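Local atomic coordinates of magnetosome protein MamA (Magnetospirillum gryphiswaldense, PDB entry 3AS8), a protein that associates with magnetosomes and recognises copies of itself to build larger complexes, probably using its tetratricopeptide-repeat fold as a protein-binding scaffold. Residues P73-L84 and A95-A105; P107-V118 and S132-E143. All coordinates share one frame; numbering follows the deposited sequence.

Contact 1: P73-L84 and A95-A105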
loop_
_atom_site.group_PDB
_atom_site.type_symbol
_atom_site.label_atom_id
_atom_site.label_comp_id
_atom_site.label_asym_id
_atom_site.label_seq_id
_atom_site.Cartn_x
_atom_site.Cartn_y
_atom_site.Cartn_z
ATOM N N PRO A 73 0.727 16.503 -4.988
ATOM C CA PRO A 73 0.400 16.064 -3.612
ATOM C C PRO A 73 -0.941 15.353 -3.438
ATOM O O PRO A 73 -1.092 14.579 -2.482
ATOM C CB PRO A 73 0.424 17.359 -2.774
ATOM C CG PRO A 73 0.546 18.507 -3.759
ATOM C CD PRO A 73 0.925 17.971 -5.102
ATOM N N ASP A 74 -1.911 15.634 -4.301
ATOM C CA ASP A 74 -3.221 14.988 -4.176
ATOM C C ASP A 74 -3.413 13.797 -5.102
ATOM O O ASP A 74 -4.524 13.327 -5.228
ATOM C CB ASP A 74 -4.375 15.998 -4.384
ATOM C CG ASP A 74 -4.213 17.259 -3.499
ATOM O OD1 ASP A 74 -4.042 18.370 -4.069
ATOM O OD2 ASP A 74 -4.196 17.108 -2.247
ATOM N N ASN A 75 -2.353 13.325 -5.771
ATOM C CA ASN A 75 -2.473 12.177 -6.635
ATOM C C ASN A 75 -2.610 10.928 -5.772
ATOM O O ASN A 75 -1.696 10.525 -5.070
ATOM C CB ASN A 75 -1.246 12.081 -7.579
ATOM C CG ASN A 75 -1.385 10.996 -8.619
ATOM O OD1 ASN A 75 -1.665 9.821 -8.282
ATOM N ND2 ASN A 75 -1.149 11.369 -9.922
ATOM N N ILE A 76 -3.761 10.297 -5.847
ATOM C CA ILE A 76 -4.081 9.171 -4.965
ATOM C C ILE A 76 -3.396 7.889 -5.393
ATOM O O ILE A 76 -3.065 7.051 -4.566
ATOM C CB ILE A 76 -5.633 8.998 -4.873
ATOM C CG1 ILE A 76 -6.286 10.216 -4.162
ATOM C CG2 ILE A 76 -6.033 7.679 -4.177
ATOM C CD1 ILE A 76 -5.826 10.483 -2.682
ATOM N N LYS A 77 -3.181 7.743 -6.690
ATOM C CA LYS A 77 -2.547 6.559 -7.258
ATOM C C LYS A 77 -1.045 6.487 -6.827
ATOM O O LYS A 77 -0.511 5.413 -6.554
ATOM C CB LYS A 77 -2.723 6.672 -8.768
ATOM C CG LYS A 77 -2.462 5.484 -9.613
ATOM C CD LYS A 77 -2.755 5.876 -11.074
ATOM C CE LYS A 77 -2.925 4.640 -11.920
ATOM N NZ LYS A 77 -1.645 3.922 -11.912
ATOM N N VAL A 78 -0.399 7.643 -6.748
ATOM C CA VAL A 78 0.949 7.776 -6.202
ATOM C C VAL A 78 0.970 7.515 -4.681
ATOM O O VAL A 78 1.799 6.793 -4.147
ATOM C CB VAL A 78 1.548 9.168 -6.402
ATOM C CG1 VAL A 78 3.040 9.193 -5.839
ATOM C CG2 VAL A 78 1.545 9.623 -7.889
ATOM N N ALA A 79 0.039 8.134 -3.993
ATOM C CA ALA A 79 -0.029 8.003 -2.568
ATOM C C ALA A 79 -0.232 6.548 -2.123
ATOM O O ALA A 79 0.370 6.114 -1.113
ATOM C CB ALA A 79 -1.172 8.977 -2.022
ATOM N N THR A 80 -1.047 5.802 -2.885
ATOM C CA THR A 80 -1.358 4.389 -2.620
ATOM C C THR A 80 -0.113 3.540 -2.759
ATOM O O THR A 80 0.286 2.812 -1.801
ATOM C CB THR A 80 -2.483 3.870 -3.528
ATOM O OG1 THR A 80 -3.606 4.727 -3.406
ATOM C CG2 THR A 80 -2.920 2.427 -3.164
ATOM N N VAL A 81 0.585 3.665 -3.896
ATOM C CA VAL A 81 1.832 2.905 -4.123
ATOM C C VAL A 81 2.853 3.216 -3.055
ATOM O O VAL A 81 3.441 2.349 -2.407
ATOM C CB VAL A 81 2.544 3.297 -5.455
ATOM C CG1 VAL A 81 3.768 2.354 -5.657
ATOM C CG2 VAL A 81 1.576 3.244 -6.634
ATOM N N LEU A 82 3.099 4.509 -2.887
ATOM C CA LEU A 82 4.151 4.901 -2.014
ATOM C C LEU A 82 3.822 4.517 -0.561
ATOM O O LEU A 82 4.663 3.964 0.121
ATOM C CB LEU A 82 4.423 6.367 -2.106
ATOM C CG LEU A 82 5.513 7.003 -1.277
ATOM C CD1 LEU A 82 6.872 6.214 -1.507
ATOM C CD2 LEU A 82 5.596 8.601 -1.579
ATOM N N GLY A 83 2.594 4.782 -0.115
ATOM C CA GLY A 83 2.174 4.425 1.249
ATOM C C GLY A 83 2.284 2.941 1.463
ATOM O O GLY A 83 2.826 2.493 2.465
ATOM N N LEU A 84 1.768 2.141 0.543
ATOM C CA LEU A 84 1.930 0.694 0.683
ATOM C C LEU A 84 3.382 0.212 0.693
ATOM O O LEU A 84 3.739 -0.767 1.406
ATOM C CB LEU A 84 1.098 -0.079 -0.403
ATOM C CG LEU A 84 -0.422 0.112 -0.215
ATOM C CD1 LEU A 84 -1.236 -0.501 -1.399
ATOM C CD2 LEU A 84 -0.837 -0.465 1.205
ATOM N N ALA A 95 4.353 6.220 6.062
ATOM C CA ALA A 95 3.207 5.515 5.484
ATOM C C ALA A 95 1.905 6.130 5.988
ATOM O O ALA A 95 1.008 6.338 5.230
ATOM C CB ALA A 95 3.316 4.007 5.808
ATOM N N VAL A 96 1.852 6.558 7.266
ATOM C CA VAL A 96 0.582 6.905 7.886
ATOM C C VAL A 96 -0.185 8.031 7.189
ATOM O O VAL A 96 -1.356 7.840 6.813
ATOM C CB VAL A 96 0.797 7.140 9.439
ATOM C CG1 VAL A 96 -0.272 7.986 9.996
ATOM C CG2 VAL A 96 0.925 5.769 10.104
ATOM N N PRO A 97 0.461 9.209 7.000
ATOM C CA PRO A 97 -0.266 10.295 6.338
ATOM C C PRO A 97 -0.766 9.964 4.927
ATOM O O PRO A 97 -1.847 10.413 4.551
ATOM C CB PRO A 97 0.751 11.466 6.281
ATOM C CG PRO A 97 1.907 11.053 7.132
ATOM C CD PRO A 97 1.820 9.589 7.433
ATOM N N LEU A 98 -0.013 9.179 4.175
ATOM C CA LEU A 98 -0.410 8.834 2.830
ATOM C C LEU A 98 -1.636 7.905 2.869
ATOM O O LEU A 98 -2.610 8.111 2.147
ATOM C CB LEU A 98 0.774 8.150 2.075
ATOM C CG LEU A 98 2.035 9.043 1.779
ATOM C CD1 LEU A 98 3.279 8.202 1.365
ATOM C CD2 LEU A 98 1.752 10.106 0.755
ATOM N N LEU A 99 -1.555 6.867 3.706
ATOM C CA LEU A 99 -2.679 5.934 3.840
ATOM C C LEU A 99 -3.951 6.578 4.448
ATOM O O LEU A 99 -5.030 6.193 4.051
ATOM C CB LEU A 99 -2.276 4.654 4.603
ATOM C CG LEU A 99 -1.146 3.860 4.004
ATOM C CD1 LEU A 99 -0.743 2.673 4.938
ATOM C CD2 LEU A 99 -1.391 3.358 2.568
ATOM N N VAL A 100 -3.837 7.506 5.415
ATOM C CA VAL A 100 -4.986 8.276 5.849
ATOM C C VAL A 100 -5.648 8.958 4.677
ATOM O O VAL A 100 -6.867 8.962 4.548
ATOM C CB VAL A 100 -4.609 9.273 6.988
ATOM C CG1 VAL A 100 -5.782 10.323 7.379
ATOM C CG2 VAL A 100 -4.125 8.474 8.221
ATOM N N LYS A 101 -4.853 9.586 3.806
ATOM C CA LYS A 101 -5.421 10.360 2.726
ATOM C C LYS A 101 -6.029 9.450 1.700
ATOM O O LYS A 101 -7.118 9.705 1.179
ATOM C CB LYS A 101 -4.310 11.230 2.110
ATOM C CG LYS A 101 -4.747 12.040 0.870
ATOM C CD LYS A 101 -3.482 12.687 0.200
ATOM C CE LYS A 101 -3.846 13.844 -0.718
ATOM N NZ LYS A 101 -4.239 15.056 -0.011
ATOM N N VAL A 102 -5.392 8.336 1.432
ATOM C CA VAL A 102 -5.944 7.398 0.450
ATOM C C VAL A 102 -7.224 6.782 0.997
ATOM O O VAL A 102 -8.222 6.739 0.279
ATOM C CB VAL A 102 -4.968 6.283 0.073
ATOM C CG1 VAL A 102 -5.642 5.266 -0.775
ATOM C CG2 VAL A 102 -3.692 6.845 -0.579
ATOM N N ALA A 103 -7.215 6.361 2.257
ATOM C CA ALA A 103 -8.447 5.773 2.856
ATOM C C ALA A 103 -9.626 6.771 2.851
ATOM O O ALA A 103 -10.750 6.352 2.663
ATOM C CB ALA A 103 -8.188 5.231 4.288
ATOM N N GLU A 104 -9.388 8.062 3.104
ATOM C CA GLU A 104 -10.452 9.058 3.020
ATOM C C GLU A 104 -10.995 9.211 1.584
ATOM O O GLU A 104 -12.188 9.373 1.387
ATOM C CB GLU A 104 -10.007 10.440 3.605
ATOM C CG GLU A 104 -10.880 11.693 3.196
ATOM C CD GLU A 104 -12.116 11.885 4.044
ATOM O OE1 GLU A 104 -12.110 11.450 5.215
ATOM O OE2 GLU A 104 -13.098 12.480 3.547
ATOM N N ALA A 105 -10.129 9.141 0.587
ATOM C CA ALA A 105 -10.560 9.256 -0.798
ATOM C C ALA A 105 -11.215 7.942 -1.320
ATOM O O ALA A 105 -12.110 7.994 -2.131
ATOM C CB ALA A 105 -9.324 9.604 -1.681
#
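Ala79 and Val102 meet at the apolar centre, where Val102 CG2 lies 3.6 Å from Ala79 CB. Both methyls of Val102 also close on the Thr80 hydroxyl, with Val102 CG1 3.4 Å from Thr80 OG1. That hydroxyl is not left bare among the methyls: it donates to Ile76 O, which Thr80 N grips from the opposite face of its plane. Leu98 covers the next turn. Its CD1 touches Leu82 CG at 3.7 Å, while CD2 turns to Ala79 CB. At Gly83 the helices come close, with 4.5 Å between Gly83 CA and Ala95 CA. A side chain on Gly83 would run into Leu99 CD2, which rests against the bare backbone there.

The two helices run roughly antiparallel, at 139°, as neighbouring helices do in tetratricopeptide-repeat folds.

Further out, Ile76 CD1 spreads between Ala105 CB, at 3.7 Å, and Lys101 CG. Lys101 then leaves the apolar surface. Its chain runs extended past Pro73 O and bends only at the last torsion (chi4 74°), bringing NZ 3.0 Å from Asp74 OD2. This salt bridge uses the anti lone pair of OD2. A methionine in place of Lys101 would probably leave the Asp74 carboxylate without its charged mate and the 73-74 turn less firmly tied to helix 92-105.

Contact 2: P107-V118 and S132-E143. With SO4 (sulfate ion), chain B; SO4 (sulfate ion), chain C.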
loop_
_atom_site.group_PDB
_atom_site.type_symbol
_atom_site.label_atom_id
_atom_site.label_comp_id
_atom_site.label_asym_id
_atom_site.label_seq_id
_atom_site.Cartn_x
_atom_site.Cartn_y
_atom_site.Cartn_z
ATOM N N PRO A 107 -12.822 4.918 0.354
ATOM C CA PRO A 107 -13.181 4.264 1.590
ATOM C C PRO A 107 -13.544 2.798 1.456
ATOM O O PRO A 107 -13.803 2.168 2.514
ATOM C CB PRO A 107 -14.401 5.054 2.069
ATOM C CG PRO A 107 -14.970 5.727 0.864
ATOM C CD PRO A 107 -13.725 6.045 0.041
ATOM N N VAL A 108 -13.558 2.243 0.239
ATOM C CA VAL A 108 -13.812 0.819 0.103
ATOM C C VAL A 108 -12.562 -0.016 -0.137
ATOM O O VAL A 108 -12.656 -1.215 -0.374
ATOM C CB VAL A 108 -14.998 0.510 -0.841
ATOM C CG1 VAL A 108 -16.307 1.042 -0.156
ATOM C CG2 VAL A 108 -14.827 1.084 -2.320
ATOM N N ASN A 109 -11.390 0.615 -0.016
ATOM C CA ASN A 109 -10.116 -0.066 -0.222
ATOM C C ASN A 109 -9.689 -0.728 1.097
ATOM O O ASN A 109 -9.253 -0.054 2.051
ATOM C CB ASN A 109 -9.057 0.902 -0.746
ATOM C CG ASN A 109 -7.807 0.230 -1.115
ATOM O OD1 ASN A 109 -7.397 -0.720 -0.463
ATOM N ND2 ASN A 109 -7.166 0.696 -2.225
ATOM N N PHE A 110 -9.876 -2.036 1.165
ATOM C CA PHE A 110 -9.613 -2.801 2.379
ATOM C C PHE A 110 -8.120 -2.832 2.728
ATOM O O PHE A 110 -7.764 -2.548 3.835
ATOM C CB PHE A 110 -10.128 -4.227 2.241
ATOM C CG PHE A 110 -9.704 -5.148 3.374
ATOM C CD1 PHE A 110 -10.480 -5.265 4.523
ATOM C CD2 PHE A 110 -8.532 -5.885 3.287
ATOM C CE1 PHE A 110 -10.074 -6.125 5.526
ATOM C CE2 PHE A 110 -8.112 -6.730 4.317
ATOM C CZ PHE A 110 -8.869 -6.838 5.408
ATOM N N ASN A 111 -7.266 -3.206 1.776
ATOM C CA ASN A 111 -5.847 -3.295 1.996
ATOM C C ASN A 111 -5.286 -2.013 2.555
ATOM O O ASN A 111 -4.488 -2.050 3.454
ATOM C CB ASN A 111 -5.047 -3.740 0.749
ATOM C CG ASN A 111 -3.646 -4.187 1.093
ATOM O OD1 ASN A 111 -3.456 -4.936 2.049
ATOM N ND2 ASN A 111 -2.649 -3.657 0.386
ATOM N N VAL A 112 -5.617 -0.892 1.968
ATOM C CA VAL A 112 -5.116 0.398 2.464
ATOM C C VAL A 112 -5.471 0.606 3.939
ATOM O O VAL A 112 -4.603 0.912 4.785
ATOM C CB VAL A 112 -5.584 1.584 1.584
ATOM C CG1 VAL A 112 -5.420 2.966 2.354
ATOM C CG2 VAL A 112 -4.805 1.677 0.253
ATOM N N ARG A 113 -6.710 0.302 4.331
ATOM C CA ARG A 113 -7.124 0.548 5.707
ATOM C C ARG A 113 -6.435 -0.456 6.622
ATOM O O ARG A 113 -6.033 -0.115 7.714
ATOM C CB ARG A 113 -8.663 0.361 5.836
ATOM C CG ARG A 113 -9.224 0.512 7.216
ATOM C CD ARG A 113 -8.902 1.814 7.866
ATOM N NE ARG A 113 -9.672 2.923 7.323
ATOM C CZ ARG A 113 -9.653 4.170 7.797
ATOM N NH1 ARG A 113 -10.438 5.070 7.263
ATOM N NH2 ARG A 113 -8.940 4.518 8.841
ATOM N N PHE A 114 -6.329 -1.713 6.182
ATOM C CA PHE A 114 -5.604 -2.757 6.929
ATOM C C PHE A 114 -4.140 -2.405 7.198
ATOM O O PHE A 114 -3.749 -2.396 8.328
ATOM C CB PHE A 114 -5.711 -4.074 6.264
ATOM C CG PHE A 114 -5.023 -5.172 7.022
ATOM C CD1 PHE A 114 -5.539 -5.646 8.234
ATOM C CD2 PHE A 114 -3.811 -5.667 6.594
ATOM C CE1 PHE A 114 -4.898 -6.590 8.926
ATOM C CE2 PHE A 114 -3.198 -6.625 7.244
ATOM C CZ PHE A 114 -3.689 -7.101 8.424
ATOM N N ARG A 115 -3.407 -1.972 6.161
ATOM C CA ARG A 115 -2.010 -1.606 6.303
ATOM C C ARG A 115 -1.818 -0.355 7.127
ATOM O O ARG A 115 -0.832 -0.236 7.849
ATOM C CB ARG A 115 -1.324 -1.502 4.907
ATOM C CG ARG A 115 -1.459 -2.810 4.058
ATOM C CD ARG A 115 -0.755 -3.946 4.647
ATOM N NE ARG A 115 -1.099 -5.136 3.899
ATOM C CZ ARG A 115 -0.764 -6.375 4.216
ATOM N NH1 ARG A 115 -1.209 -7.373 3.456
ATOM N NH2 ARG A 115 0.011 -6.628 5.281
ATOM N N LEU A 116 -2.772 0.565 7.065
ATOM C CA LEU A 116 -2.779 1.702 7.935
ATOM C C LEU A 116 -2.866 1.271 9.410
ATOM O O LEU A 116 -2.135 1.750 10.282
ATOM C CB LEU A 116 -3.947 2.605 7.614
ATOM C CG LEU A 116 -4.174 3.795 8.578
ATOM C CD1 LEU A 116 -2.917 4.644 8.707
ATOM C CD2 LEU A 116 -5.422 4.655 8.134
ATOM N N GLY A 117 -3.791 0.366 9.719
ATOM C CA GLY A 117 -3.756 -0.218 11.043
ATOM C C GLY A 117 -2.435 -0.851 11.468
ATOM O O GLY A 117 -2.000 -0.694 12.613
ATOM N N VAL A 118 -1.817 -1.627 10.581
ATOM C CA VAL A 118 -0.564 -2.259 10.866
ATOM C C VAL A 118 0.476 -1.220 11.168
ATOM O O VAL A 118 1.284 -1.436 12.061
ATOM C CB VAL A 118 -0.031 -3.172 9.706
ATOM C CG1 VAL A 118 1.336 -3.762 10.039
ATOM C CG2 VAL A 118 -0.996 -4.386 9.497
ATOM N N SER A 132 -8.806 1.680 13.034
ATOM C CA SER A 132 -8.628 1.360 11.609
ATOM C C SER A 132 -8.971 -0.103 11.297
ATOM O O SER A 132 -9.711 -0.383 10.335
ATOM C CB SER A 132 -7.178 1.735 11.155
ATOM O OG SER A 132 -7.178 3.101 10.763
ATOM N N PHE A 133 -8.511 -1.035 12.125
ATOM C CA PHE A 133 -8.892 -2.442 12.013
ATOM C C PHE A 133 -10.407 -2.675 12.072
ATOM O O PHE A 133 -10.952 -3.432 11.292
ATOM C CB PHE A 133 -8.200 -3.357 13.045
ATOM C CG PHE A 133 -6.701 -3.455 12.920
ATOM C CD1 PHE A 133 -6.086 -3.665 11.687
ATOM C CD2 PHE A 133 -5.876 -3.368 14.060
ATOM C CE1 PHE A 133 -4.694 -3.794 11.587
ATOM C CE2 PHE A 133 -4.484 -3.484 13.946
ATOM C CZ PHE A 133 -3.892 -3.688 12.700
ATOM N N LYS A 134 -11.112 -1.949 12.932
ATOM C CA LYS A 134 -12.546 -2.032 12.916
ATOM C C LYS A 134 -13.284 -1.511 11.669
ATOM O O LYS A 134 -14.281 -2.091 11.274
ATOM C CB LYS A 134 -13.087 -1.417 14.169
ATOM C CG LYS A 134 -12.740 -2.327 15.364
ATOM C CD LYS A 134 -13.430 -1.862 16.664
ATOM C CE LYS A 134 -13.026 -2.789 17.834
ATOM N NZ LYS A 134 -13.650 -2.291 19.060
ATOM N N ILE A 135 -12.731 -0.508 11.027
ATOM C CA ILE A 135 -13.213 -0.034 9.757
ATOM C C ILE A 135 -12.934 -1.043 8.666
ATOM O O ILE A 135 -13.786 -1.310 7.839
ATOM C CB ILE A 135 -12.617 1.351 9.438
ATOM C CG1 ILE A 135 -13.068 2.367 10.493
ATOM C CG2 ILE A 135 -13.068 1.834 8.054
ATOM C CD1 ILE A 135 -12.309 3.723 10.470
ATOM N N ALA A 136 -11.733 -1.611 8.629
ATOM C CA ALA A 136 -11.455 -2.713 7.738
ATOM C C ALA A 136 -12.388 -3.925 7.888
ATOM O O ALA A 136 -12.808 -4.571 6.901
ATOM C CB ALA A 136 -9.981 -3.151 7.902
ATOM N N LEU A 137 -12.705 -4.238 9.121
ATOM C CA LEU A 137 -13.600 -5.345 9.399
ATOM C C LEU A 137 -14.989 -5.035 8.859
ATOM O O LEU A 137 -15.695 -5.920 8.379
ATOM C CB LEU A 137 -13.670 -5.568 10.900
ATOM C CG LEU A 137 -13.388 -6.879 11.566
ATOM C CD1 LEU A 137 -14.334 -6.888 12.782
ATOM C CD2 LEU A 137 -13.471 -8.171 10.756
ATOM N N GLY A 138 -15.405 -3.762 8.907
ATOM C CA GLY A 138 -16.699 -3.423 8.268
ATOM C C GLY A 138 -16.712 -3.777 6.795
ATOM O O GLY A 138 -17.747 -4.155 6.252
ATOM N N LEU A 139 -15.561 -3.577 6.135
ATOM C CA LEU A 139 -15.406 -3.881 4.714
ATOM C C LEU A 139 -15.404 -5.394 4.415
ATOM O O LEU A 139 -15.950 -5.829 3.362
ATOM C CB LEU A 139 -14.129 -3.178 4.189
ATOM C CG LEU A 139 -14.160 -1.643 4.129
ATOM C CD1 LEU A 139 -12.746 -1.092 3.681
ATOM C CD2 LEU A 139 -15.227 -1.234 3.096
ATOM N N ARG A 140 -14.758 -6.183 5.300
ATOM C CA ARG A 140 -14.660 -7.624 5.109
ATOM C C ARG A 140 -14.759 -8.290 6.461
ATOM O O ARG A 140 -13.742 -8.577 7.088
ATOM C CB ARG A 140 -13.346 -8.057 4.489
ATOM C CG ARG A 140 -13.060 -7.537 3.089
ATOM C CD ARG A 140 -11.863 -8.219 2.541
ATOM N NE ARG A 140 -11.419 -7.620 1.279
ATOM C CZ ARG A 140 -10.210 -7.804 0.752
ATOM N NH1 ARG A 140 -9.356 -8.652 1.298
ATOM N NH2 ARG A 140 -9.907 -7.231 -0.388
ATOM N N PRO A 141 -15.987 -8.555 6.901
ATOM C CA PRO A 141 -16.185 -8.999 8.244
ATOM C C PRO A 141 -15.749 -10.446 8.465
ATOM O O PRO A 141 -15.809 -10.896 9.606
ATOM C CB PRO A 141 -17.711 -8.964 8.418
ATOM C CG PRO A 141 -18.231 -8.113 7.367
ATOM C CD PRO A 141 -17.235 -8.045 6.264
ATOM N N ASN A 142 -15.472 -11.146 7.380
ATOM C CA ASN A 142 -15.039 -12.531 7.504
ATOM C C ASN A 142 -13.493 -12.674 7.395
ATOM O O ASN A 142 -12.967 -13.792 7.361
ATOM C CB ASN A 142 -15.815 -13.490 6.560
ATOM C CG ASN A 142 -17.200 -13.839 7.086
ATOM O OD1 ASN A 142 -17.668 -13.309 8.118
ATOM N ND2 ASN A 142 -17.877 -14.754 6.383
ATOM N N GLU A 143 -12.782 -11.557 7.461
ATOM C CA GLU A 143 -11.303 -11.588 7.538
ATOM C C GLU A 143 -10.795 -11.829 8.989
ATOM O O GLU A 143 -10.671 -10.913 9.834
ATOM C CB GLU A 143 -10.659 -10.358 6.893
ATOM C CG GLU A 143 -10.756 -10.278 5.392
ATOM C CD GLU A 143 -9.530 -10.807 4.591
ATOM O OE1 GLU A 143 -8.584 -11.423 5.160
ATOM O OE2 GLU A 143 -9.535 -10.607 3.338
HETATM S S SO4 B . -6.044 -7.832 -0.506
HETATM O O1 SO4 B . -5.763 -9.153 -1.114
HETATM O O2 SO4 B . -6.497 -8.056 0.893
HETATM O O3 SO4 B . -4.811 -7.040 -0.559
HETATM O O4 SO4 B . -7.079 -7.066 -1.204
HETATM S S SO4 C . 0.945 -10.214 4.391
HETATM O O1 SO4 C . 1.745 -9.278 3.591
HETATM O O2 SO4 C . -0.213 -10.683 3.617
HETATM O O3 SO4 C . 1.770 -11.365 4.755
HETATM O O4 SO4 C . 0.509 -9.593 5.644
#
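Phe110 is the large bump of this contact. Its ring fills a hollow made by Ala136, Leu139, Arg140 and Glu143. Ala136 O lies in the ring plane at the edge, 3.4 Å from Phe110 CD1. Arg140 covers one face: its guanidinium lies flat on the ring, planes 9° apart, and CD makes a CH-pi contact. The same guanidinium is gripped by Glu143 OE2, 2.8 Å from Arg140 NH1, and by the chain B sulfate, probably from the crystallisation liquor, which takes bonds from NH1 and NH2. The Glu143 bond and the stack probably limit its rotation; the sulfate adds to this in the crystal.

Leu139 CD1 fits beside Phe110 CA, 3.8 Å away, and also touches Pro107 O. Arg113 CG packs on Ala136 CB. Bends at chi2 and chi3 fold the chain so that Ile135 CD1 lies over the guanidinium and Arg113 NH2 reaches Ser132 OG, 3.0 Å away in the guanidinium plane.

At the other end the bump comes from the second helix. The Phe133 ring fills the dip at Gly117, whose CA sits over its face 4.1 Å from the centroid. Phe114 meets Phe133 obliquely. Large side chains set against glycine and alanine across an antiparallel pair, here at 157°, are consistent with the helical packing of the tetratricopeptide-repeat fold.

Overall arrangement
The two contacts follow one another along the chain, contact 1 first, and their centres lie about 15 Å apart. Each joins two successive antiparallel helices: 76-88 with 92-105, then 110-122 with 126-139. The hairpins are stacked side by side in an all-helical chain. Helix 110-122 packs against both helices of contact 1. Leu99 and Ala103 meet Leu116, Val112 and Arg113, while Leu84 rests on Arg115. Phe110 and Phe133 of contact 2 also pack on helix 144-156, the next in the chain. Such serial stacking builds the extended superhelix of tetratricopeptide repeat proteins, consistent with a protein that recognises copies of itself and assembles into larger complexes.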